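Local coordinates for signal transducer and activator of transcription (Mus musculus, PDB 5OEN), which probably relays cytokine signals to the nucleus and activates transcription, its coiled-coil domain probably serving as a platform for binding partner proteins, at residues Leu11-Leu25 / Phe128-Met142. The protein carries 2 engineered substitutions. Numbering follows the deposited sequence.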
loop_
_atom_site.group_PDB
_atom_site.type_symbol
_atom_site.label_atom_id
_atom_site.label_comp_id
_atom_site.label_asym_id
_atom_site.label_seq_id
_atom_site.Cartn_x
_atom_site.Cartn_y
_atom_site.Cartn_z
ATOM N N LEU B 11 -14.854 19.574 -5.538
ATOM C CA LEU B 11 -13.443 19.346 -5.838
ATOM C C LEU B 11 -12.713 18.792 -4.621
ATOM O O LEU B 11 -11.914 17.857 -4.741
ATOM C CB LEU B 11 -12.788 20.641 -6.324
ATOM C CG LEU B 11 -13.164 21.113 -7.734
ATOM C CD1 LEU B 11 -12.519 22.456 -8.033
ATOM C CD2 LEU B 11 -12.770 20.093 -8.794
ATOM N N HIS B 12 -12.983 19.351 -3.438
ATOM C CA HIS B 12 -12.453 18.779 -2.204
ATOM C C HIS B 12 -12.777 17.295 -2.114
ATOM O O HIS B 12 -11.890 16.457 -1.915
ATOM C CB HIS B 12 -13.031 19.510 -0.989
ATOM C CG HIS B 12 -12.449 20.868 -0.756
ATOM N ND1 HIS B 12 -13.193 22.024 -0.860
ATOM C CD2 HIS B 12 -11.199 21.256 -0.409
ATOM C CE1 HIS B 12 -12.424 23.065 -0.593
ATOM N NE2 HIS B 12 -11.209 22.626 -0.318
ATOM N N VAL B 13 -14.059 16.955 -2.257
ATOM C CA VAL B 13 -14.494 15.570 -2.103
ATOM C C VAL B 13 -13.791 14.671 -3.110
ATOM O O VAL B 13 -13.376 13.552 -2.783
ATOM C CB VAL B 13 -16.026 15.486 -2.238
ATOM C CG1 VAL B 13 -16.497 14.035 -2.308
ATOM C CG2 VAL B 13 -16.693 16.208 -1.076
ATOM N N ASP B 14 -13.644 15.141 -4.350
ATOM C CA ASP B 14 -13.163 14.271 -5.417
ATOM C C ASP B 14 -11.644 14.148 -5.437
ATOM O O ASP B 14 -11.125 13.113 -5.871
ATOM C CB ASP B 14 -13.674 14.774 -6.769
ATOM C CG ASP B 14 -15.154 14.500 -6.968
ATOM O OD1 ASP B 14 -15.660 13.520 -6.380
ATOM O OD2 ASP B 14 -15.810 15.260 -7.712
ATOM N N ILE B 15 -10.912 15.168 -4.985
ATOM C CA ILE B 15 -9.466 15.000 -4.875
ATOM C C ILE B 15 -9.128 14.134 -3.668
ATOM O O ILE B 15 -8.134 13.399 -3.688
ATOM C CB ILE B 15 -8.739 16.354 -4.809
ATOM C CG1 ILE B 15 -7.226 16.122 -4.846
ATOM C CG2 ILE B 15 -9.113 17.121 -3.548
ATOM C CD1 ILE B 15 -6.426 17.311 -5.327
ATOM N N GLU B 16 -9.931 14.202 -2.604
ATOM C CA GLU B 16 -9.802 13.234 -1.521
ATOM C C GLU B 16 -9.983 11.818 -2.047
ATOM O O GLU B 16 -9.148 10.938 -1.806
ATOM C CB GLU B 16 -10.826 13.525 -0.423
ATOM C CG GLU B 16 -10.475 14.697 0.477
ATOM C CD GLU B 16 -11.419 14.821 1.660
ATOM O OE1 GLU B 16 -12.039 13.803 2.039
ATOM O OE2 GLU B 16 -11.546 15.935 2.209
ATOM N N PHE B 17 -11.076 11.581 -2.776
ATOM C CA PHE B 17 -11.303 10.273 -3.379
ATOM C C PHE B 17 -10.134 9.868 -4.269
ATOM O O PHE B 17 -9.729 8.700 -4.283
ATOM C CB PHE B 17 -12.607 10.286 -4.175
ATOM C CG PHE B 17 -12.855 9.025 -4.950
ATOM C CD1 PHE B 17 -13.276 7.874 -4.309
ATOM C CD2 PHE B 17 -12.672 8.993 -6.320
ATOM C CE1 PHE B 17 -13.505 6.713 -5.020
ATOM C CE2 PHE B 17 -12.899 7.837 -7.037
ATOM C CZ PHE B 17 -13.317 6.695 -6.386
ATOM N N LEU B 18 -9.578 10.820 -5.023
ATOM C CA LEU B 18 -8.392 10.529 -5.822
ATOM C C LEU B 18 -7.230 10.105 -4.932
ATOM O O LEU B 18 -6.561 9.101 -5.200
ATOM C CB LEU B 18 -8.005 11.748 -6.661
ATOM C CG LEU B 18 -6.656 11.655 -7.386
ATOM C CD1 LEU B 18 -6.609 10.439 -8.301
ATOM C CD2 LEU B 18 -6.380 12.924 -8.174
ATOM N N VAL B 19 -6.970 10.868 -3.869
ATOM C CA VAL B 19 -5.887 10.521 -2.953
ATOM C C VAL B 19 -6.073 9.103 -2.425
ATOM O O VAL B 19 -5.105 8.349 -2.273
ATOM C CB VAL B 19 -5.808 11.552 -1.811
ATOM C CG1 VAL B 19 -4.876 11.073 -0.699
ATOM C CG2 VAL B 19 -5.326 12.887 -2.348
ATOM N N ARG B 20 -7.316 8.719 -2.132
ATOM C CA ARG B 20 -7.579 7.357 -1.679
ATOM C C ARG B 20 -7.318 6.350 -2.793
ATOM O O ARG B 20 -6.722 5.294 -2.556
ATOM C CB ARG B 20 -9.016 7.248 -1.171
ATOM C CG ARG B 20 -9.318 8.183 -0.008
ATOM C CD ARG B 20 -10.810 8.320 0.247
ATOM N NE ARG B 20 -11.105 9.432 1.148
ATOM C CZ ARG B 20 -12.330 9.815 1.493
ATOM N NH1 ARG B 20 -13.393 9.179 1.017
ATOM N NH2 ARG B 20 -12.495 10.841 2.320
ATOM N N SER B 21 -7.749 6.665 -4.018
ATOM C CA SER B 21 -7.498 5.775 -5.147
ATOM C C SER B 21 -6.004 5.566 -5.358
ATOM O O SER B 21 -5.560 4.451 -5.655
ATOM C CB SER B 21 -8.140 6.342 -6.415
ATOM O OG SER B 21 -9.554 6.352 -6.322
ATOM N N ILE B 22 -5.214 6.631 -5.212
ATOM C CA ILE B 22 -3.773 6.523 -5.415
ATOM C C ILE B 22 -3.148 5.655 -4.329
ATOM O O ILE B 22 -2.212 4.889 -4.590
ATOM C CB ILE B 22 -3.139 7.924 -5.460
ATOM C CG1 ILE B 22 -3.714 8.722 -6.635
ATOM C CG2 ILE B 22 -1.627 7.822 -5.595
ATOM C CD1 ILE B 22 -3.436 10.201 -6.561
ATOM N N ARG B 23 -3.644 5.766 -3.093
ATOM C CA ARG B 23 -3.165 4.890 -2.027
ATOM C C ARG B 23 -3.539 3.443 -2.309
ATOM O O ARG B 23 -2.734 2.532 -2.084
ATOM C CB ARG B 23 -3.736 5.339 -0.682
ATOM C CG ARG B 23 -3.288 4.484 0.496
ATOM C CD ARG B 23 -3.786 5.046 1.817
ATOM N NE ARG B 23 -3.272 4.296 2.959
ATOM C CZ ARG B 23 -3.480 4.626 4.230
ATOM N NH1 ARG B 23 -4.195 5.703 4.538
ATOM N NH2 ARG B 23 -2.969 3.879 5.199
ATOM N N GLN B 24 -4.759 3.214 -2.800
ATOM C CA GLN B 24 -5.166 1.869 -3.190
ATOM C C GLN B 24 -4.226 1.299 -4.245
ATOM O O GLN B 24 -3.825 0.132 -4.167
ATOM C CB GLN B 24 -6.604 1.896 -3.706
ATOM C CG GLN B 24 -7.179 0.535 -4.051
ATOM C CD GLN B 24 -8.497 0.637 -4.792
ATOM O OE1 GLN B 24 -8.538 0.562 -6.020
ATOM N NE2 GLN B 24 -9.583 0.811 -4.048
ATOM N N LEU B 25 -3.867 2.109 -5.243
ATOM C CA LEU B 25 -2.944 1.653 -6.276
ATOM C C LEU B 25 -1.577 1.345 -5.683
ATOM O O LEU B 25 -1.018 0.266 -5.904
ATOM C CB LEU B 25 -2.824 2.708 -7.376
ATOM C CG LEU B 25 -1.880 2.369 -8.533
ATOM C CD1 LEU B 25 -2.436 1.225 -9.363
ATOM C CD2 LEU B 25 -1.635 3.590 -9.401
ATOM N N PHE B 128 -5.863 23.460 -5.027
ATOM C CA PHE B 128 -6.216 22.196 -5.665
ATOM C C PHE B 128 -5.183 21.796 -6.709
ATOM O O PHE B 128 -4.829 20.616 -6.820
ATOM C CB PHE B 128 -7.601 22.302 -6.304
ATOM C CG PHE B 128 -8.739 22.226 -5.325
ATOM C CD1 PHE B 128 -8.776 21.238 -4.355
ATOM C CD2 PHE B 128 -9.778 23.142 -5.380
ATOM C CE1 PHE B 128 -9.824 21.167 -3.459
ATOM C CE2 PHE B 128 -10.828 23.074 -4.484
ATOM C CZ PHE B 128 -10.851 22.087 -3.525
ATOM N N LEU B 129 -4.685 22.763 -7.480
ATOM C CA LEU B 129 -3.748 22.444 -8.551
ATOM C C LEU B 129 -2.392 22.029 -7.995
ATOM O O LEU B 129 -1.733 21.144 -8.553
ATOM C CB LEU B 129 -3.610 23.638 -9.495
ATOM C CG LEU B 129 -4.779 23.805 -10.466
ATOM C CD1 LEU B 129 -4.832 25.220 -10.991
ATOM C CD2 LEU B 129 -4.658 22.812 -11.610
ATOM N N PHE B 130 -1.956 22.649 -6.897
ATOM C CA PHE B 130 -0.718 22.201 -6.267
ATOM C C PHE B 130 -0.887 20.809 -5.680
ATOM O O PHE B 130 -0.001 19.959 -5.818
ATOM C CB PHE B 130 -0.274 23.185 -5.186
ATOM C CG PHE B 130 0.289 24.464 -5.732
ATOM C CD1 PHE B 130 1.491 24.467 -6.425
ATOM C CD2 PHE B 130 -0.377 25.662 -5.549
ATOM C CE1 PHE B 130 2.012 25.642 -6.928
ATOM C CE2 PHE B 130 0.139 26.839 -6.050
ATOM C CZ PHE B 130 1.336 26.830 -6.740
ATOM N N HIS B 131 -2.019 20.559 -5.024
ATOM C CA HIS B 131 -2.293 19.223 -4.511
ATOM C C HIS B 131 -2.268 18.199 -5.638
ATOM O O HIS B 131 -1.656 17.133 -5.511
ATOM C CB HIS B 131 -3.643 19.204 -3.794
ATOM C CG HIS B 131 -3.857 17.990 -2.946
ATOM N ND1 HIS B 131 -2.878 17.041 -2.741
ATOM C CD2 HIS B 131 -4.939 17.572 -2.246
ATOM C CE1 HIS B 131 -3.348 16.091 -1.954
ATOM N NE2 HIS B 131 -4.595 16.389 -1.640
ATOM N N LEU B 132 -2.923 18.511 -6.758
ATOM C CA LEU B 132 -2.973 17.564 -7.867
ATOM C C LEU B 132 -1.595 17.364 -8.486
ATOM O O LEU B 132 -1.260 16.255 -8.919
ATOM C CB LEU B 132 -3.975 18.040 -8.919
ATOM C CG LEU B 132 -4.270 17.065 -10.063
ATOM C CD1 LEU B 132 -4.851 15.754 -9.542
ATOM C CD2 LEU B 132 -5.214 17.702 -11.071
ATOM N N ARG B 133 -0.781 18.421 -8.540
ATOM C CA ARG B 133 0.580 18.267 -9.043
ATOM C C ARG B 133 1.371 17.303 -8.171
ATOM O O ARG B 133 2.137 16.475 -8.680
ATOM C CB ARG B 133 1.283 19.622 -9.110
ATOM C CG ARG B 133 2.718 19.530 -9.609
ATOM C CD ARG B 133 3.367 20.893 -9.756
ATOM N NE ARG B 133 4.741 20.777 -10.239
ATOM C CZ ARG B 133 5.516 21.809 -10.561
ATOM N NH1 ARG B 133 6.752 21.597 -10.990
ATOM N NH2 ARG B 133 5.060 23.050 -10.459
ATOM N N GLN B 134 1.203 17.398 -6.850
ATOM C CA GLN B 134 1.873 16.469 -5.950
ATOM C C GLN B 134 1.427 15.036 -6.210
ATOM O O GLN B 134 2.246 14.109 -6.188
ATOM C CB GLN B 134 1.595 16.859 -4.498
ATOM C CG GLN B 134 2.186 15.903 -3.475
ATOM C CD GLN B 134 3.693 15.788 -3.589
ATOM O OE1 GLN B 134 4.241 14.686 -3.652
ATOM N NE2 GLN B 134 4.373 16.930 -3.614
ATOM N N LEU B 135 0.132 14.833 -6.460
ATOM C CA LEU B 135 -0.381 13.482 -6.664
ATOM C C LEU B 135 0.117 12.891 -7.976
ATOM O O LEU B 135 0.534 11.727 -8.018
ATOM C CB LEU B 135 -1.910 13.493 -6.617
ATOM C CG LEU B 135 -2.529 14.015 -5.317
ATOM C CD1 LEU B 135 -4.046 13.987 -5.397
ATOM C CD2 LEU B 135 -2.046 13.226 -4.106
ATOM N N LEU B 136 0.081 13.669 -9.060
ATOM C CA LEU B 136 0.662 13.200 -10.313
ATOM C C LEU B 136 2.147 12.910 -10.147
ATOM O O LEU B 136 2.675 11.963 -10.742
ATOM C CB LEU B 136 0.443 14.234 -11.418
ATOM C CG LEU B 136 -0.981 14.410 -11.944
ATOM C CD1 LEU B 136 -1.021 15.555 -12.942
ATOM C CD2 LEU B 136 -1.496 13.128 -12.582
ATOM N N LYS B 137 2.839 13.723 -9.347
ATOM C CA LYS B 137 4.249 13.479 -9.074
ATOM C C LYS B 137 4.454 12.139 -8.381
ATOM O O LYS B 137 5.475 11.478 -8.600
ATOM C CB LYS B 137 4.808 14.619 -8.226
ATOM C CG LYS B 137 6.326 14.626 -8.100
ATOM C CD LYS B 137 6.820 15.815 -7.281
ATOM C CE LYS B 137 6.297 17.139 -7.828
ATOM N NZ LYS B 137 7.035 18.314 -7.292
ATOM N N GLN B 138 3.502 11.726 -7.544
ATOM C CA GLN B 138 3.584 10.413 -6.913
ATOM C C GLN B 138 3.391 9.305 -7.940
ATOM O O GLN B 138 4.145 8.325 -7.962
ATOM C CB GLN B 138 2.542 10.301 -5.797
ATOM C CG GLN B 138 2.812 11.198 -4.599
ATOM C CD GLN B 138 1.709 11.127 -3.564
ATOM O OE1 GLN B 138 0.557 10.843 -3.886
ATOM N NE2 GLN B 138 2.060 11.381 -2.308
ATOM N N LEU B 139 2.381 9.446 -8.803
ATOM C CA LEU B 139 2.137 8.438 -9.832
ATOM C C LEU B 139 3.329 8.294 -10.766
ATOM O O LEU B 139 3.610 7.191 -11.249
ATOM C CB LEU B 139 0.878 8.795 -10.622
ATOM C CG LEU B 139 -0.428 8.680 -9.834
ATOM C CD1 LEU B 139 -1.553 9.430 -10.530
ATOM C CD2 LEU B 139 -0.803 7.218 -9.642
ATOM N N LYS B 140 4.043 9.389 -11.032
ATOM C CA LYS B 140 5.233 9.308 -11.868
ATOM C C LYS B 140 6.311 8.458 -11.211
ATOM O O LYS B 140 7.074 7.775 -11.904
ATOM C CB LYS B 140 5.755 10.714 -12.163
ATOM C CG LYS B 140 6.931 10.765 -13.126
ATOM C CD LYS B 140 7.060 12.139 -13.781
ATOM C CE LYS B 140 7.183 13.269 -12.760
ATOM N NZ LYS B 140 8.427 13.176 -11.946
ATOM N N GLU B 141 6.387 8.480 -9.879
ATOM C CA GLU B 141 7.329 7.615 -9.177
ATOM C C GLU B 141 6.858 6.166 -9.198
ATOM O O GLU B 141 7.666 5.245 -9.369
ATOM C CB GLU B 141 7.514 8.105 -7.741
ATOM C CG GLU B 141 8.155 9.483 -7.645
ATOM C CD GLU B 141 8.068 10.082 -6.252
ATOM O OE1 GLU B 141 7.735 9.341 -5.303
ATOM O OE2 GLU B 141 8.326 11.296 -6.107
ATOM N N MET B 142 5.552 5.944 -9.027
ATOM C CA MET B 142 5.004 4.599 -9.162
ATOM C C MET B 142 5.190 4.063 -10.573
ATOM O O MET B 142 5.353 2.853 -10.762
ATOM C CB MET B 142 3.521 4.599 -8.789
ATOM C CG MET B 142 3.259 4.546 -7.295
ATOM S SD MET B 142 1.552 4.931 -6.864
ATOM C CE MET B 142 1.703 6.670 -6.473
#
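L11 to L25 and F128 to M142 are helical segments running parallel, 13° apart, with axes 11.1 Å apart at closest approach, and their side chains mesh as knobs into holes. At the N-terminal end, F128 turns the edge of its ring to the face of H12, a T-shaped pair with planes at 64° and centroids 4.5 Å apart. One face of the same ring takes a CH-pi contact from L11, whose CB stands 3.9 Å from the ring centroid; a broad, flat phenyl can offer an edge to one neighbour and a face to another. I15 is a knob set among F128, H131, L132 and L135. With CG1 anti to the backbone N (chi1 -174°) and the chain extended beyond it, CD1 of I15 reaches H131 CD2 at 3.4 Å. Histidine suits the margin, as at H12 and H131, because its ring packs on apolar neighbours while its nitrogens tolerate water. L135 answers from the other helix, filling the hole formed by I15, L18, V19 and I22, with its CD1 3.5 Å from V19 CG2. Branched aliphatic side chains suit such sockets, being compact and bringing no polar atoms that need a partner. Further on, I22 enters between L135, Q138, L139 and M142, and the flexible thioether of M142 bends to bring CE within 3.6 Å of I22 CG2. In this four-helix coiled coil, helix 50-104 packs against L25 and L139, while helix 151-173 lies against L129 and L136.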